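Local coordinates for Bcl-2-like protein FPV039 (Fowlpox virus, PDB 5TZP), which inhibits apoptosis of the infected host cell by sequestering and inactivating several proapoptotic Bcl-2 proteins, among them BAK1 and BAX, at residues Asp13-Ile18 with Ala125-Tyr130; Asn21-Tyr26 with Thr93-Cys98. All blocks are in the same frame, centred on the assembly; numbering follows the deposited sequence.

In the fold
Interactions 1 and 2 draw on one helix, 14-32, whose first turn packs on helix 115-136 (residues 13-18 with 125-130) and whose middle packs on helix 88-105 (residues 21-26 with 93-98). Their centres lie about 14 Å apart. Interaction 1 sits about 13 Å from the centre of the chain, whereas interaction 2 is about 2 Å from it. In sequence order, the two N-terminal segments come first, then 93-98, then 125-130, so both segments of interaction 2 fall between those of interaction 1 along the chain. Helix 88-105 carries BH1 residues and the next helix, 115-136, carries BH2 residues. Helix 14-32 thus packs against both in this all-helical Bcl-2 fold.

Interaction 1 of 2, residues Asp13-Ile18 with Ala125-Tyr130; sequences DETYYI and AILSKY
The ring of Tyr16 meets Leu127 obliquely, through CD1 of the leucine. One face of the neighbouring Tyr17 ring receives CD2 of Tyr16, 3.7 Å above the plane and over its centre; in return, Tyr17 CD2 lies in plane at the edge of the Tyr16 ring. Across the helices, the two methyls of Leu127 divide the work. Leu127 CD1 presses on the backbone of the first turn, 3.6 Å from Tyr16 CA, and is 4.2 Å from Tyr16 CB, while Leu127 CD2 reaches Thr15 CG2 at 4.1 Å. The Thr15 methyl is placed for this by its position anti to the backbone N, which leaves OG1 beside that nitrogen (chi1 -57°). The contact is thus apolar, buried and small, at 114 Å² over both sides. Polar order comes from the helix start: Asp13, as N-cap, accepts from Tyr16 N through OD1 at 3.0 Å, with an N-H...O angle of 168° and the donor nearly in line with the carboxylate C-O bond. The same OD1 forms a salt bridge with Arg131, one turn beyond Leu127, so the capping residue also links the two helices. Such an N-capped first turn, packed against a leucine of helix 115-136, joins the N-terminal helix to the helix that carries BH2 residues in the Bcl-2 fold.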
ATOM      1  N   ASP A  13     -15.068 -11.947   2.994  1.00 28.93           N
ATOM      2  CA  ASP A  13     -15.442 -12.276   4.350  1.00 26.26           C
ATOM      3  C   ASP A  13     -14.891 -11.206   5.302  1.00 28.43           C
ATOM      4  O   ASP A  13     -14.531 -10.095   4.879  1.00 23.73           O
ATOM      5  CB  ASP A  13     -14.970 -13.681   4.638  1.00 34.50           C
ATOM      6  CG  ASP A  13     -13.459 -13.824   4.575  1.00 33.78           C
ATOM      7  OD1 ASP A  13     -12.731 -12.835   4.251  1.00 25.71           O
ATOM      8  OD2 ASP A  13     -12.986 -14.943   4.897  1.00 39.01           O
ATOM      9  N   GLU A  14     -14.880 -11.510   6.605  1.00 22.47           N
ATOM     10  CA  GLU A  14     -14.458 -10.545   7.593  1.00 21.03           C
ATOM     11  C   GLU A  14     -13.007 -10.165   7.376  1.00 20.12           C
ATOM     12  O   GLU A  14     -12.637  -9.013   7.511  1.00 20.40           O
ATOM     13  CB  GLU A  14     -14.661 -11.092   9.007  1.00 27.58           C
ATOM     14  CG  GLU A  14     -14.555  -9.999  10.036  1.00 33.57           C
ATOM     15  CD  GLU A  14     -14.861 -10.484  11.430  1.00 40.18           C
ATOM     16  OE1 GLU A  14     -15.404 -11.602  11.518  1.00 44.53           O
ATOM     17  OE2 GLU A  14     -14.559  -9.744  12.404  1.00 50.85           O
ATOM     18  N   THR A  15     -12.175 -11.141   7.078  1.00 19.96           N
ATOM     19  CA  THR A  15     -10.767 -10.871   6.857  1.00 17.76           C
ATOM     20  C   THR A  15     -10.588  -9.901   5.692  1.00 16.03           C
ATOM     21  O   THR A  15      -9.796  -8.962   5.752  1.00 15.07           O
ATOM     22  CB  THR A  15     -10.006 -12.180   6.632  1.00 21.45           C
ATOM     23  OG1 THR A  15     -10.220 -13.037   7.768  1.00 23.43           O
ATOM     24  CG2 THR A  15      -8.509 -11.870   6.443  1.00 21.67           C
ATOM     25  N   TYR A  16     -11.310 -10.158   4.590  1.00 17.31           N
ATOM     26  CA  TYR A  16     -11.270  -9.260   3.454  1.00 15.86           C
ATOM     27  C   TYR A  16     -11.590  -7.839   3.848  1.00 14.89           C
ATOM     28  O   TYR A  16     -10.879  -6.908   3.452  1.00 13.90           O
ATOM     29  CB  TYR A  16     -12.197  -9.770   2.329  1.00 17.83           C
ATOM     30  CG  TYR A  16     -12.324  -8.853   1.149  1.00 17.87           C
ATOM     31  CD1 TYR A  16     -11.530  -8.994   0.050  1.00 20.97           C
ATOM     32  CD2 TYR A  16     -13.327  -7.835   1.147  1.00 22.94           C
ATOM     33  CE1 TYR A  16     -11.639  -8.084  -0.995  1.00 20.07           C
ATOM     34  CE2 TYR A  16     -13.510  -7.015   0.078  1.00 21.48           C
ATOM     35  CZ  TYR A  16     -12.665  -7.134  -0.975  1.00 24.40           C
ATOM     36  OH  TYR A  16     -12.869  -6.295  -2.078  1.00 25.52           O
ATOM     37  N   TYR A  17     -12.668  -7.617   4.625  1.00 17.13           N
ATOM     38  CA  TYR A  17     -13.024  -6.252   5.011  1.00 15.15           C
ATOM     39  C   TYR A  17     -12.078  -5.659   6.006  1.00 14.96           C
ATOM     40  O   TYR A  17     -11.848  -4.470   5.957  1.00 15.16           O
ATOM     41  CB  TYR A  17     -14.478  -6.190   5.477  1.00 19.89           C
ATOM     42  CG  TYR A  17     -15.373  -6.254   4.214  1.00 22.47           C
ATOM     43  CD1 TYR A  17     -15.421  -5.208   3.270  1.00 22.37           C
ATOM     44  CD2 TYR A  17     -16.074  -7.400   3.929  1.00 29.99           C
ATOM     45  CE1 TYR A  17     -16.204  -5.327   2.116  1.00 28.07           C
ATOM     46  CE2 TYR A  17     -16.887  -7.509   2.757  1.00 27.60           C
ATOM     47  CZ  TYR A  17     -16.927  -6.460   1.886  1.00 26.37           C
ATOM     48  OH  TYR A  17     -17.735  -6.621   0.743  1.00 36.64           O
ATOM     49  N   ILE A  18     -11.478  -6.470   6.880  1.00 14.02           N
ATOM     50  CA  ILE A  18     -10.451  -5.931   7.790  1.00 13.24           C
ATOM     51  C   ILE A  18      -9.274  -5.365   6.992  1.00 11.88           C
ATOM     52  O   ILE A  18      -8.763  -4.256   7.247  1.00 11.41           O
ATOM     53  CB  ILE A  18      -9.990  -7.013   8.761  1.00 14.13           C
ATOM     54  CG1 ILE A  18     -11.093  -7.319   9.809  1.00 15.76           C
ATOM     55  CG2 ILE A  18      -8.708  -6.581   9.425  1.00 14.92           C
ATOM     56  CD1 ILE A  18     -10.906  -8.583  10.547  1.00 18.76           C
ATOM     57  N   ALA A 125      -4.438  -8.927  -3.778  1.00 13.49           N
ATOM     58  CA  ALA A 125      -3.058  -9.405  -3.926  1.00 15.31           C
ATOM     59  C   ALA A 125      -2.514  -9.955  -2.614  1.00 14.28           C
ATOM     60  O   ALA A 125      -1.760 -10.947  -2.616  1.00 16.77           O
ATOM     61  CB  ALA A 125      -2.155  -8.279  -4.435  1.00 15.88           C
ATOM     62  N   ILE A 126      -2.848  -9.341  -1.483  1.00 12.95           N
ATOM     63  CA  ILE A 126      -2.478  -9.866  -0.177  1.00 13.17           C
ATOM     64  C   ILE A 126      -3.182 -11.169   0.104  1.00 15.10           C
ATOM     65  O   ILE A 126      -2.544 -12.208   0.439  1.00 14.98           O
ATOM     66  CB  ILE A 126      -2.755  -8.854   0.919  1.00 11.99           C
ATOM     67  CG1 ILE A 126      -1.825  -7.658   0.698  1.00 13.60           C
ATOM     68  CG2 ILE A 126      -2.484  -9.480   2.297  1.00 13.26           C
ATOM     69  CD1 ILE A 126      -2.067  -6.501   1.661  1.00 14.29           C
ATOM     70  N   LEU A 127      -4.499 -11.181  -0.044  1.00 14.46           N
ATOM     71  CA  LEU A 127      -5.289 -12.316   0.490  1.00 15.39           C
ATOM     72  C   LEU A 127      -5.356 -13.507  -0.452  1.00 17.11           C
ATOM     73  O   LEU A 127      -5.576 -14.625   0.005  1.00 18.62           O
ATOM     74  CB  LEU A 127      -6.650 -11.863   0.985  1.00 15.06           C
ATOM     75  CG  LEU A 127      -6.651 -10.818   2.076  1.00 15.27           C
ATOM     76  CD1 LEU A 127      -8.074 -10.410   2.346  1.00 16.82           C
ATOM     77  CD2 LEU A 127      -5.962 -11.287   3.345  1.00 17.81           C
ATOM     78  N   SER A 128      -5.070 -13.303  -1.740  1.00 15.66           N
ATOM     79  CA  SER A 128      -5.099 -14.435  -2.642  1.00 16.72           C
ATOM     80  C   SER A 128      -4.021 -15.454  -2.323  1.00 19.14           C
ATOM     81  O   SER A 128      -4.239 -16.670  -2.536  1.00 21.85           O
ATOM     82  CB  SER A 128      -5.054 -14.008  -4.101  1.00 22.39           C
ATOM     83  OG  SER A 128      -3.825 -13.387  -4.336  1.00 23.16           O
ATOM     84  N   LYS A 129      -2.888 -15.008  -1.823  1.00 18.91           N
ATOM     85  CA  LYS A 129      -1.800 -15.930  -1.513  1.00 21.51           C
ATOM     86  C   LYS A 129      -1.366 -15.919  -0.051  1.00 18.54           C
ATOM     87  O   LYS A 129      -0.699 -16.879   0.392  1.00 20.80           O
ATOM     88  CB  LYS A 129      -0.580 -15.520  -2.356  1.00 24.94           C
ATOM     89  CG  LYS A 129      -0.782 -15.878  -3.852  1.00 34.30           C
ATOM     90  CD  LYS A 129       0.461 -15.611  -4.716  1.00 39.23           C
ATOM     91  CE  LYS A 129       0.290 -16.293  -6.127  1.00 43.54           C
ATOM     92  NZ  LYS A 129       1.361 -15.863  -7.100  1.00 49.40           N
ATOM     93  N   TYR A 130      -1.695 -14.890   0.711  1.00 15.88           N
ATOM     94  CA  TYR A 130      -1.155 -14.681   2.046  1.00 15.71           C
ATOM     95  C   TYR A 130      -2.235 -14.513   3.098  1.00 14.66           C
ATOM     96  O   TYR A 130      -1.959 -13.899   4.123  1.00 14.90           O
ATOM     97  CB  TYR A 130      -0.167 -13.516   2.087  1.00 16.43           C
ATOM     98  CG  TYR A 130       0.903 -13.683   1.049  1.00 15.68           C
ATOM     99  CD1 TYR A 130       1.958 -14.548   1.223  1.00 20.59           C
ATOM    100  CD2 TYR A 130       0.804 -12.990  -0.142  1.00 15.23           C
ATOM    101  CE1 TYR A 130       2.914 -14.695   0.238  1.00 23.15           C
ATOM    102  CE2 TYR A 130       1.758 -13.130  -1.117  1.00 17.20           C
ATOM    103  CZ  TYR A 130       2.792 -13.985  -0.893  1.00 19.77           C
ATOM    104  OH  TYR A 130       3.697 -14.197  -1.902  1.00 24.01           O
TER

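Interaction 2 of 2, residues Asn21-Tyr26 with Thr93-Cys98; sequences NMIQNY and TIIAFC. With SO4 (sulfate ion), chain O.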
ATOM      1  N   ASN A  21     -10.805  -2.212   4.533  1.00 11.14           N
ATOM      2  CA  ASN A  21     -11.220  -0.982   5.216  1.00 14.28           C
ATOM      3  C   ASN A  21     -10.019  -0.156   5.683  1.00 11.11           C
ATOM      4  O   ASN A  21     -10.055   1.056   5.643  1.00 12.37           O
ATOM      5  CB  ASN A  21     -12.128  -1.356   6.387  1.00 16.79           C
ATOM      6  CG  ASN A  21     -12.735  -0.181   7.053  1.00 31.11           C
ATOM      7  OD1 ASN A  21     -12.336   0.136   8.156  1.00 28.09           O
ATOM      8  ND2 ASN A  21     -13.688   0.485   6.401  1.00 30.14           N
ATOM      9  N   MET A  22      -8.940  -0.810   6.134  1.00 10.72           N
ATOM     10  CA  MET A  22      -7.729  -0.100   6.519  1.00 10.16           C
ATOM     11  C   MET A  22      -7.079   0.567   5.329  1.00 10.94           C
ATOM     12  O   MET A  22      -6.763   1.756   5.354  1.00 10.37           O
ATOM     13  CB  MET A  22      -6.790  -1.122   7.119  1.00 10.81           C
ATOM     14  CG  MET A  22      -5.502  -0.516   7.604  1.00 10.36           C
ATOM     15  SD  MET A  22      -5.657   0.476   9.109  1.00 13.82           S
ATOM     16  CE  MET A  22      -5.506  -0.739  10.394  1.00 14.23           C
ATOM     17  N   ILE A  23      -6.879  -0.186   4.253  1.00 10.05           N
ATOM     18  CA  ILE A  23      -6.200   0.338   3.075  1.00  9.82           C
ATOM     19  C   ILE A  23      -6.986   1.494   2.458  1.00  9.43           C
ATOM     20  O   ILE A  23      -6.431   2.562   2.140  1.00 10.60           O
ATOM     21  CB  ILE A  23      -6.012  -0.798   2.067  1.00  9.77           C
ATOM     22  CG1 ILE A  23      -5.052  -1.858   2.610  1.00  8.92           C
ATOM     23  CG2 ILE A  23      -5.500  -0.208   0.731  1.00 10.63           C
ATOM     24  CD1 ILE A  23      -5.081  -3.181   1.915  1.00 10.04           C
ATOM     25  N   GLN A  24      -8.281   1.288   2.238  1.00 10.12           N
ATOM     26  CA  GLN A  24      -9.089   2.302   1.555  1.00  9.88           C
ATOM     27  C   GLN A  24      -9.223   3.565   2.388  1.00 10.22           C
ATOM     28  O   GLN A  24      -9.092   4.676   1.868  1.00 10.76           O
ATOM     29  CB  GLN A  24     -10.447   1.734   1.184  1.00 11.04           C
ATOM     30  CG  GLN A  24     -11.197   2.628   0.193  1.00 12.41           C
ATOM     31  CD  GLN A  24     -12.368   2.008  -0.461  1.00 16.79           C
ATOM     32  OE1 GLN A  24     -12.785   0.920  -0.100  1.00 20.98           O
ATOM     33  NE2 GLN A  24     -12.992   2.718  -1.359  1.00 17.41           N
ATOM     34  N   ASN A  25      -9.393   3.446   3.722  1.00 10.98           N
ATOM     35  CA  ASN A  25      -9.424   4.657   4.557  1.00 11.90           C
ATOM     36  C   ASN A  25      -8.101   5.408   4.475  1.00 10.70           C
ATOM     37  O   ASN A  25      -8.125   6.644   4.423  1.00 11.05           O
ATOM     38  CB  ASN A  25      -9.852   4.321   5.975  1.00 11.40           C
ATOM     39  CG  ASN A  25     -11.333   4.306   6.074  1.00 14.60           C
ATOM     40  OD1 ASN A  25     -11.960   5.333   5.974  1.00 14.66           O
ATOM     41  ND2 ASN A  25     -11.901   3.137   6.307  1.00 15.57           N
ATOM     42  N   TYR A  26      -6.941   4.725   4.481  1.00 10.18           N
ATOM     43  CA  TYR A  26      -5.666   5.435   4.355  1.00  9.73           C
ATOM     44  C   TYR A  26      -5.613   6.181   3.024  1.00  9.65           C
ATOM     45  O   TYR A  26      -5.240   7.358   2.964  1.00  9.98           O
ATOM     46  CB  TYR A  26      -4.462   4.504   4.557  1.00 10.67           C
ATOM     47  CG  TYR A  26      -3.192   5.261   4.287  1.00 10.07           C
ATOM     48  CD1 TYR A  26      -2.819   6.299   5.093  1.00 12.15           C
ATOM     49  CD2 TYR A  26      -2.505   5.062   3.143  1.00 12.84           C
ATOM     50  CE1 TYR A  26      -1.694   7.111   4.786  1.00 11.73           C
ATOM     51  CE2 TYR A  26      -1.413   5.878   2.833  1.00 11.00           C
ATOM     52  CZ  TYR A  26      -1.066   6.863   3.638  1.00 11.00           C
ATOM     53  OH  TYR A  26      -0.016   7.711   3.315  1.00 14.81           O
ATOM     54  N   THR A  93       5.111  -0.440   1.436  1.00  7.83           N
ATOM     55  CA  THR A  93       5.579   0.203   0.221  1.00  7.22           C
ATOM     56  C   THR A  93       4.509   0.166  -0.868  1.00  8.50           C
ATOM     57  O   THR A  93       4.300   1.158  -1.574  1.00  8.40           O
ATOM     58  CB  THR A  93       6.875  -0.432  -0.279  1.00  8.27           C
ATOM     59  OG1 THR A  93       7.884  -0.233   0.726  1.00 10.58           O
ATOM     60  CG2 THR A  93       7.368   0.181  -1.522  1.00 10.34           C
ATOM     61  N   ILE A  94       3.801  -0.947  -1.023  1.00  8.46           N
ATOM     62  CA  ILE A  94       2.677  -1.065  -1.956  1.00  9.86           C
ATOM     63  C   ILE A  94       1.625  -0.029  -1.644  1.00  8.88           C
ATOM     64  O   ILE A  94       1.151   0.671  -2.560  1.00  8.37           O
ATOM     65  CB  ILE A  94       2.064  -2.523  -1.905  1.00 11.12           C
ATOM     66  CG1 ILE A  94       2.960  -3.508  -2.620  1.00 13.70           C
ATOM     67  CG2 ILE A  94       0.615  -2.512  -2.426  1.00 16.15           C
ATOM     68  CD1 ILE A  94       2.620  -4.931  -2.196  1.00 15.42           C
ATOM     69  N   ILE A  95       1.215   0.099  -0.379  1.00  8.03           N
ATOM     70  CA  ILE A  95       0.171   1.032  -0.019  1.00  7.94           C
ATOM     71  C   ILE A  95       0.642   2.447  -0.230  1.00  9.21           C
ATOM     72  O   ILE A  95      -0.093   3.295  -0.758  1.00  8.60           O
ATOM     73  CB  ILE A  95      -0.332   0.775   1.419  1.00  7.62           C
ATOM     74  CG1 ILE A  95      -0.980  -0.615   1.509  1.00  8.66           C
ATOM     75  CG2 ILE A  95      -1.259   1.853   1.887  1.00  8.94           C
ATOM     76  CD1 ILE A  95      -1.221  -1.080   2.968  1.00  9.76           C
ATOM     77  N   ALA A  96       1.864   2.746   0.172  1.00  7.60           N
ATOM     78  CA  ALA A  96       2.423   4.099  -0.004  1.00  7.78           C
ATOM     79  C   ALA A  96       2.484   4.484  -1.490  1.00  8.01           C
ATOM     80  O   ALA A  96       2.036   5.578  -1.873  1.00  8.41           O
ATOM     81  CB  ALA A  96       3.791   4.179   0.633  1.00  9.07           C
ATOM     82  N   PHE A  97       3.057   3.628  -2.302  1.00  8.26           N
ATOM     83  CA  PHE A  97       3.123   3.855  -3.747  1.00  7.45           C
ATOM     84  C   PHE A  97       1.723   4.068  -4.311  1.00  7.80           C
ATOM     85  O   PHE A  97       1.510   4.977  -5.104  1.00  8.34           O
ATOM     86  CB  PHE A  97       3.819   2.700  -4.421  1.00  7.79           C
ATOM     87  CG  PHE A  97       3.787   2.869  -5.911  1.00  8.65           C
ATOM     88  CD1 PHE A  97       4.739   3.668  -6.549  1.00 10.23           C
ATOM     89  CD2 PHE A  97       2.847   2.250  -6.681  1.00  8.74           C
ATOM     90  CE1 PHE A  97       4.668   3.872  -7.939  1.00 12.11           C
ATOM     91  CE2 PHE A  97       2.795   2.437  -8.079  1.00 10.29           C
ATOM     92  CZ  PHE A  97       3.680   3.261  -8.693  1.00 10.89           C
ATOM     93  N   CYS A  98       0.802   3.191  -3.974  1.00  7.72           N
ATOM     94  CA  CYS A  98      -0.530   3.246  -4.549  1.00  8.91           C
ATOM     95  C   CYS A  98      -1.288   4.470  -4.073  1.00  8.24           C
ATOM     96  O   CYS A  98      -2.075   5.035  -4.878  1.00  9.63           O
ATOM     97  CB  CYS A  98      -1.319   1.977  -4.256  1.00 10.30           C
ATOM     98  SG  CYS A  98      -0.802   0.555  -5.252  1.00 10.25           S
TER
HETATM   99  S   SO4 O 213     -15.846   2.363  -3.774  0.70 56.77           S
HETATM  100  O1  SO4 O 213     -15.668   3.140  -5.026  0.70 39.81           O
HETATM  101  O2  SO4 O 213     -17.299   2.258  -3.426  0.70 40.89           O
HETATM  102  O3  SO4 O 213     -15.109   3.113  -2.776  0.70 42.01           O
HETATM  103  O4  SO4 O 213     -15.300   0.998  -3.899  0.70 42.71           O
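In the buried core of the Bcl-2 fold, the BH1 motif, which includes all of Thr93-Cys98, meets helix 14-32 through Ile95. This isoleucine is the hub: its two branches contact different residues one turn apart. Ile95 CD1 lies 3.9 Å from Ile23 CG1, the two side chains crossing at about a right angle, and Ile95 CG2 lies 3.7 Å from Tyr26 CD2, approaching the ring obliquely. Ile95 holds CG2 anti to its backbone N and CG1 beside it (chi1 -64°); this rotation directs CG2 to Tyr26 and the CG1-CD1 arm to Ile23. The CA atoms of Ile23 and Ile95 are 7.1 Å apart, evidence of close helix packing. Away from this interface, Asn25 ND2 donates to Asn21 O at 2.9 Å, reaching it from the face opposite to Asn25 N, so two bonds grip that carbonyl. Gln24 NE2 donates to O3 of a sulfate, probably from the crystallisation liquor, at 2.6 Å and also to Asp115. On the other side of helix 88-105, Thr93 and Phe97 pack on the bound BH3 peptide. Around the contact, Ile23 also touches Ser119 and Thr123 of helix 115-136, Tyr26 touches Cys53 of helix 43-68, and Ile94 reaches Val78 of helix 74-81.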